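Local coordinates for protein kappa-carrageenase (Pseudoalteromonas carrageenovora, PDB 1DYP) that hydrolyses internal beta-1,4 linkages of kappa-carrageenan through its family 16 glycoside hydrolase catalytic domain, at residues 110-123 against 135-149. The protein carries 1 engineered substitution. Sequence-based numbering, arbitrary orientation.
Sequences FPGVSPAFWMYSTI and YSEIDVVELTQKSAV
The Phe110 ring packs against the loop 144-149, with Val149 CB over one face, 4.0 Å from the centroid, and Pro111 CB over the other. Lys146 O meets the ring edge at CZ (3.3 Å). With CG anti to the backbone N (chi1 175°), the ring reaches this loop. Replacing Phe110 by an alanine would probably leave Val149 without its aromatic partner and open a gap beside Thr144 CB. Further along, Ser114 OG donates to Leu143 O (2.7 Å) in the carbonyl plane.

Strand 113-120 pairs antiparallel with 135-139 and 141-142, with a corner at Val140. Opposite Phe117, Val140 and Val141 together form a classic beta bulge. Val140 CG2 rests over one face of the Phe117 ring. Phe117 shares its side of the sheet with Met119, Ile138 and Val141.

Trp118, Glu137, Asp139 and Glu142 share the other side. The Glu137 carboxylate crosses Trp118 near CE3 (OE2 3.6 Å), planes 57° apart. Tyr135 OH donates to Glu137 OE1 (2.6 Å) from above the carboxylate plane, and lies against Tyr120 CB (3.3 Å). Trp118 NE1 is bonded to Ser230 OG. Nucleophile Glu137, Asp139 and proton donor Glu142 form the bulged E-x-D-x-x-E catalytic strand of family 16 glycoside hydrolases.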
loop_
_atom_site.group_PDB
_atom_site.type_symbol
_atom_site.label_atom_id
_atom_site.label_comp_id
_atom_site.label_asym_id
_atom_site.label_seq_id
_atom_site.Cartn_x
_atom_site.Cartn_y
_atom_site.Cartn_z
ATOM N N PHE A 110 -8.583 10.506 11.995
ATOM C CA PHE A 110 -7.266 11.057 11.700
ATOM C C PHE A 110 -6.822 11.944 12.852
ATOM O O PHE A 110 -7.569 12.817 13.293
ATOM C CB PHE A 110 -7.277 11.899 10.425
ATOM C CG PHE A 110 -5.968 12.590 10.157
ATOM C CD1 PHE A 110 -4.880 11.881 9.654
ATOM C CD2 PHE A 110 -5.806 13.945 10.451
ATOM C CE1 PHE A 110 -3.651 12.505 9.446
ATOM C CE2 PHE A 110 -4.578 14.580 10.249
ATOM C CZ PHE A 110 -3.498 13.857 9.746
ATOM N N PRO A 111 -5.588 11.754 13.341
ATOM C CA PRO A 111 -4.614 10.765 12.868
ATOM C C PRO A 111 -4.798 9.399 13.516
ATOM O O PRO A 111 -5.520 9.260 14.508
ATOM C CB PRO A 111 -3.283 11.398 13.249
ATOM C CG PRO A 111 -3.617 12.047 14.566
ATOM C CD PRO A 111 -4.965 12.689 14.295
ATOM N N GLY A 112 -4.142 8.392 12.946
ATOM C CA GLY A 112 -4.231 7.057 13.509
ATOM C C GLY A 112 -4.147 5.919 12.512
ATOM O O GLY A 112 -3.658 4.842 12.851
ATOM N N VAL A 113 -4.629 6.139 11.291
ATOM C CA VAL A 113 -4.593 5.091 10.271
ATOM C C VAL A 113 -4.219 5.624 8.901
ATOM O O VAL A 113 -4.403 6.808 8.604
ATOM C CB VAL A 113 -5.953 4.363 10.134
ATOM C CG1 VAL A 113 -6.328 3.711 11.460
ATOM C CG2 VAL A 113 -7.033 5.337 9.682
ATOM N N SER A 114 -3.708 4.731 8.061
ATOM C CA SER A 114 -3.301 5.096 6.719
ATOM C C SER A 114 -3.796 4.150 5.633
ATOM O O SER A 114 -3.271 3.041 5.470
ATOM C CB SER A 114 -1.776 5.188 6.634
ATOM O OG SER A 114 -1.361 5.476 5.306
ATOM N N PRO A 115 -4.836 4.567 4.895
ATOM C CA PRO A 115 -5.377 3.747 3.810
ATOM C C PRO A 115 -4.254 3.686 2.780
ATOM O O PRO A 115 -3.582 4.694 2.532
ATOM C CB PRO A 115 -6.557 4.571 3.306
ATOM C CG PRO A 115 -7.022 5.281 4.535
ATOM C CD PRO A 115 -5.725 5.702 5.192
ATOM N N ALA A 116 -4.044 2.522 2.183
ATOM C CA ALA A 116 -2.974 2.381 1.215
ATOM C C ALA A 116 -3.353 1.518 0.024
ATOM O O ALA A 116 -4.079 0.533 0.153
ATOM C CB ALA A 116 -1.735 1.791 1.895
ATOM N N PHE A 117 -2.857 1.925 -1.137
ATOM C CA PHE A 117 -3.046 1.205 -2.383
ATOM C C PHE A 117 -1.602 1.106 -2.848
ATOM O O PHE A 117 -0.946 2.116 -3.107
ATOM C CB PHE A 117 -3.907 2.017 -3.355
ATOM C CG PHE A 117 -4.057 1.390 -4.714
ATOM C CD1 PHE A 117 -4.160 0.008 -4.863
ATOM C CD2 PHE A 117 -4.121 2.190 -5.846
ATOM C CE1 PHE A 117 -4.324 -0.567 -6.122
ATOM C CE2 PHE A 117 -4.288 1.631 -7.109
ATOM C CZ PHE A 117 -4.389 0.249 -7.249
ATOM N N TRP A 118 -1.100 -0.117 -2.924
ATOM C CA TRP A 118 0.292 -0.324 -3.276
ATOM C C TRP A 118 0.522 -1.721 -3.818
ATOM O O TRP A 118 -0.411 -2.502 -3.976
ATOM C CB TRP A 118 1.148 -0.106 -2.022
ATOM C CG TRP A 118 0.728 -0.965 -0.847
ATOM C CD1 TRP A 118 -0.514 -1.038 -0.284
ATOM C CD2 TRP A 118 1.557 -1.865 -0.100
ATOM N NE1 TRP A 118 -0.513 -1.928 0.765
ATOM C CE2 TRP A 118 0.747 -2.450 0.899
ATOM C CE3 TRP A 118 2.905 -2.231 -0.176
ATOM C CZ2 TRP A 118 1.240 -3.384 1.815
ATOM C CZ3 TRP A 118 3.399 -3.163 0.740
ATOM C CH2 TRP A 118 2.565 -3.726 1.720
HETATM N N MSE A 119 1.774 -2.022 -4.121
HETATM C CA MSE A 119 2.131 -3.340 -4.618
HETATM C C MSE A 119 3.547 -3.628 -4.159
HETATM O O MSE A 119 4.387 -2.726 -4.083
HETATM C CB MSE A 119 2.016 -3.403 -6.149
HETATM C CG MSE A 119 2.903 -2.432 -6.913
HETATM SE SE MSE A 119 2.453 -2.367 -8.798
HETATM C CE MSE A 119 1.170 -0.915 -8.726
ATOM N N TYR A 120 3.811 -4.882 -3.825
ATOM C CA TYR A 120 5.132 -5.241 -3.357
ATOM C C TYR A 120 5.482 -6.660 -3.734
ATOM O O TYR A 120 4.607 -7.504 -3.925
ATOM C CB TYR A 120 5.231 -5.068 -1.834
ATOM C CG TYR A 120 4.390 -6.025 -1.012
ATOM C CD1 TYR A 120 2.994 -5.974 -1.045
ATOM C CD2 TYR A 120 4.994 -6.954 -0.164
ATOM C CE1 TYR A 120 2.224 -6.819 -0.245
ATOM C CE2 TYR A 120 4.236 -7.803 0.635
ATOM C CZ TYR A 120 2.854 -7.731 0.594
ATOM O OH TYR A 120 2.105 -8.563 1.401
ATOM N N SER A 121 6.779 -6.905 -3.835
ATOM C CA SER A 121 7.287 -8.216 -4.194
ATOM C C SER A 121 7.735 -8.948 -2.948
ATOM O O SER A 121 7.700 -8.414 -1.840
ATOM C CB SER A 121 8.493 -8.070 -5.120
ATOM O OG SER A 121 9.604 -7.548 -4.402
ATOM N N THR A 122 8.140 -10.194 -3.147
ATOM C CA THR A 122 8.671 -10.994 -2.065
ATOM C C THR A 122 10.104 -10.482 -1.977
ATOM O O THR A 122 10.572 -9.787 -2.883
ATOM C CB THR A 122 8.695 -12.474 -2.448
ATOM O OG1 THR A 122 9.226 -12.604 -3.772
ATOM C CG2 THR A 122 7.296 -13.060 -2.404
ATOM N N ILE A 123 10.795 -10.801 -0.891
ATOM C CA ILE A 123 12.177 -10.372 -0.742
ATOM C C ILE A 123 13.048 -11.572 -1.087
ATOM O O ILE A 123 12.929 -12.627 -0.465
ATOM C CB ILE A 123 12.476 -9.917 0.701
ATOM C CG1 ILE A 123 11.585 -8.723 1.060
ATOM C CG2 ILE A 123 13.950 -9.546 0.837
ATOM C CD1 ILE A 123 11.755 -8.231 2.483
ATOM N N TYR A 135 14.031 -6.463 -3.529
ATOM C CA TYR A 135 12.663 -6.115 -3.168
ATOM C C TYR A 135 12.205 -4.857 -3.888
ATOM O O TYR A 135 12.946 -3.878 -3.969
ATOM C CB TYR A 135 12.588 -5.892 -1.653
ATOM C CG TYR A 135 11.253 -5.397 -1.142
ATOM C CD1 TYR A 135 10.140 -6.237 -1.119
ATOM C CD2 TYR A 135 11.105 -4.091 -0.674
ATOM C CE1 TYR A 135 8.910 -5.789 -0.639
ATOM C CE2 TYR A 135 9.876 -3.632 -0.193
ATOM C CZ TYR A 135 8.785 -4.487 -0.178
ATOM O OH TYR A 135 7.570 -4.051 0.296
ATOM N N SER A 136 10.983 -4.892 -4.411
ATOM C CA SER A 136 10.400 -3.750 -5.110
ATOM C C SER A 136 9.017 -3.459 -4.540
ATOM O O SER A 136 8.201 -4.365 -4.375
ATOM C CB SER A 136 10.255 -4.035 -6.608
ATOM O OG SER A 136 11.507 -4.263 -7.228
ATOM N N GLU A 137 8.757 -2.189 -4.250
ATOM C CA GLU A 137 7.466 -1.777 -3.717
ATOM C C GLU A 137 7.063 -0.442 -4.315
ATOM O O GLU A 137 7.817 0.528 -4.248
ATOM C CB GLU A 137 7.532 -1.633 -2.194
ATOM C CG GLU A 137 6.224 -1.164 -1.554
ATOM C CD GLU A 137 6.379 -0.838 -0.079
ATOM O OE1 GLU A 137 7.242 -1.456 0.577
ATOM O OE2 GLU A 137 5.631 0.024 0.433
ATOM N N ILE A 138 5.883 -0.403 -4.923
ATOM C CA ILE A 138 5.369 0.835 -5.491
ATOM C C ILE A 138 4.115 1.189 -4.708
ATOM O O ILE A 138 3.163 0.413 -4.656
ATOM C CB ILE A 138 5.001 0.697 -6.982
ATOM C CG1 ILE A 138 6.253 0.393 -7.807
ATOM C CG2 ILE A 138 4.361 2.001 -7.471
ATOM C CD1 ILE A 138 6.001 0.248 -9.306
ATOM N N ASP A 139 4.126 2.358 -4.081
ATOM C CA ASP A 139 2.979 2.796 -3.302
ATOM C C ASP A 139 2.187 3.783 -4.144
ATOM O O ASP A 139 2.615 4.920 -4.346
ATOM C CB ASP A 139 3.474 3.437 -2.012
ATOM C CG ASP A 139 4.406 2.523 -1.254
ATOM O OD1 ASP A 139 3.937 1.463 -0.789
ATOM O OD2 ASP A 139 5.607 2.848 -1.150
ATOM N N VAL A 140 1.038 3.344 -4.653
ATOM C CA VAL A 140 0.217 4.215 -5.489
ATOM C C VAL A 140 -0.195 5.413 -4.653
ATOM O O VAL A 140 -0.135 6.556 -5.104
ATOM C CB VAL A 140 -1.019 3.477 -6.014
ATOM C CG1 VAL A 140 -1.803 4.389 -6.952
ATOM C CG2 VAL A 140 -0.587 2.211 -6.740
ATOM N N VAL A 141 -0.618 5.141 -3.427
ATOM C CA VAL A 141 -0.971 6.201 -2.500
ATOM C C VAL A 141 -1.022 5.676 -1.077
ATOM O O VAL A 141 -1.384 4.526 -0.831
ATOM C CB VAL A 141 -2.345 6.861 -2.825
ATOM C CG1 VAL A 141 -3.483 5.867 -2.618
ATOM C CG2 VAL A 141 -2.545 8.080 -1.933
ATOM N N GLU A 142 -0.601 6.527 -0.153
ATOM C CA GLU A 142 -0.659 6.241 1.266
ATOM C C GLU A 142 -1.289 7.511 1.798
ATOM O O GLU A 142 -0.701 8.589 1.735
ATOM C CB GLU A 142 0.730 6.015 1.848
ATOM C CG GLU A 142 1.195 4.584 1.667
ATOM C CD GLU A 142 2.626 4.387 2.083
ATOM O OE1 GLU A 142 3.520 4.866 1.355
ATOM O OE2 GLU A 142 2.858 3.764 3.138
ATOM N N LEU A 143 -2.517 7.380 2.281
ATOM C CA LEU A 143 -3.255 8.519 2.790
ATOM C C LEU A 143 -3.114 8.729 4.283
ATOM O O LEU A 143 -2.761 7.819 5.034
ATOM C CB LEU A 143 -4.744 8.357 2.468
ATOM C CG LEU A 143 -5.154 8.356 0.997
ATOM C CD1 LEU A 143 -6.623 7.965 0.874
ATOM C CD2 LEU A 143 -4.911 9.735 0.404
ATOM N N THR A 144 -3.392 9.959 4.684
ATOM C CA THR A 144 -3.406 10.367 6.075
ATOM C C THR A 144 -2.345 9.786 7.011
ATOM O O THR A 144 -2.673 9.288 8.085
ATOM C CB THR A 144 -4.818 10.095 6.667
ATOM O OG1 THR A 144 -5.142 8.700 6.553
ATOM C CG2 THR A 144 -5.865 10.892 5.898
ATOM N N GLN A 145 -1.077 9.851 6.614
ATOM C CA GLN A 145 -0.019 9.357 7.486
ATOM C C GLN A 145 0.980 10.463 7.811
ATOM O O GLN A 145 2.038 10.211 8.383
ATOM C CB GLN A 145 0.702 8.154 6.866
ATOM C CG GLN A 145 1.519 8.450 5.623
ATOM C CD GLN A 145 2.416 7.285 5.236
ATOM O OE1 GLN A 145 2.445 6.254 5.914
ATOM N NE2 GLN A 145 3.158 7.446 4.145
ATOM N N LYS A 146 0.638 11.695 7.438
ATOM C CA LYS A 146 1.497 12.842 7.718
ATOM C C LYS A 146 0.796 13.766 8.716
ATOM O O LYS A 146 -0.284 13.442 9.212
ATOM C CB LYS A 146 1.837 13.588 6.425
ATOM C CG LYS A 146 2.795 12.841 5.487
ATOM C CD LYS A 146 4.201 12.742 6.074
ATOM C CE LYS A 146 5.206 12.179 5.065
ATOM N NZ LYS A 146 5.027 10.728 4.815
ATOM N N SER A 147 1.398 14.916 9.006
ATOM C CA SER A 147 0.829 15.841 9.985
ATOM C C SER A 147 -0.534 16.423 9.609
ATOM O O SER A 147 -1.401 16.579 10.470
ATOM C CB SER A 147 1.811 16.987 10.263
ATOM O OG SER A 147 1.871 17.892 9.178
ATOM N N ALA A 148 -0.716 16.752 8.334
ATOM C CA ALA A 148 -1.973 17.324 7.858
ATOM C C ALA A 148 -2.748 16.280 7.066
ATOM O O ALA A 148 -2.175 15.538 6.269
ATOM C CB ALA A 148 -1.702 18.545 6.994
ATOM N N VAL A 149 -4.058 16.240 7.280
ATOM C CA VAL A 149 -4.909 15.265 6.620
ATOM C C VAL A 149 -4.869 15.298 5.090
ATOM O O VAL A 149 -5.058 14.269 4.447
ATOM C CB VAL A 149 -6.375 15.415 7.096
ATOM C CG1 VAL A 149 -6.996 16.674 6.499
ATOM C CG2 VAL A 149 -7.173 14.172 6.733
HETATM O O HOH W 1 -2.475 8.828 10.765
#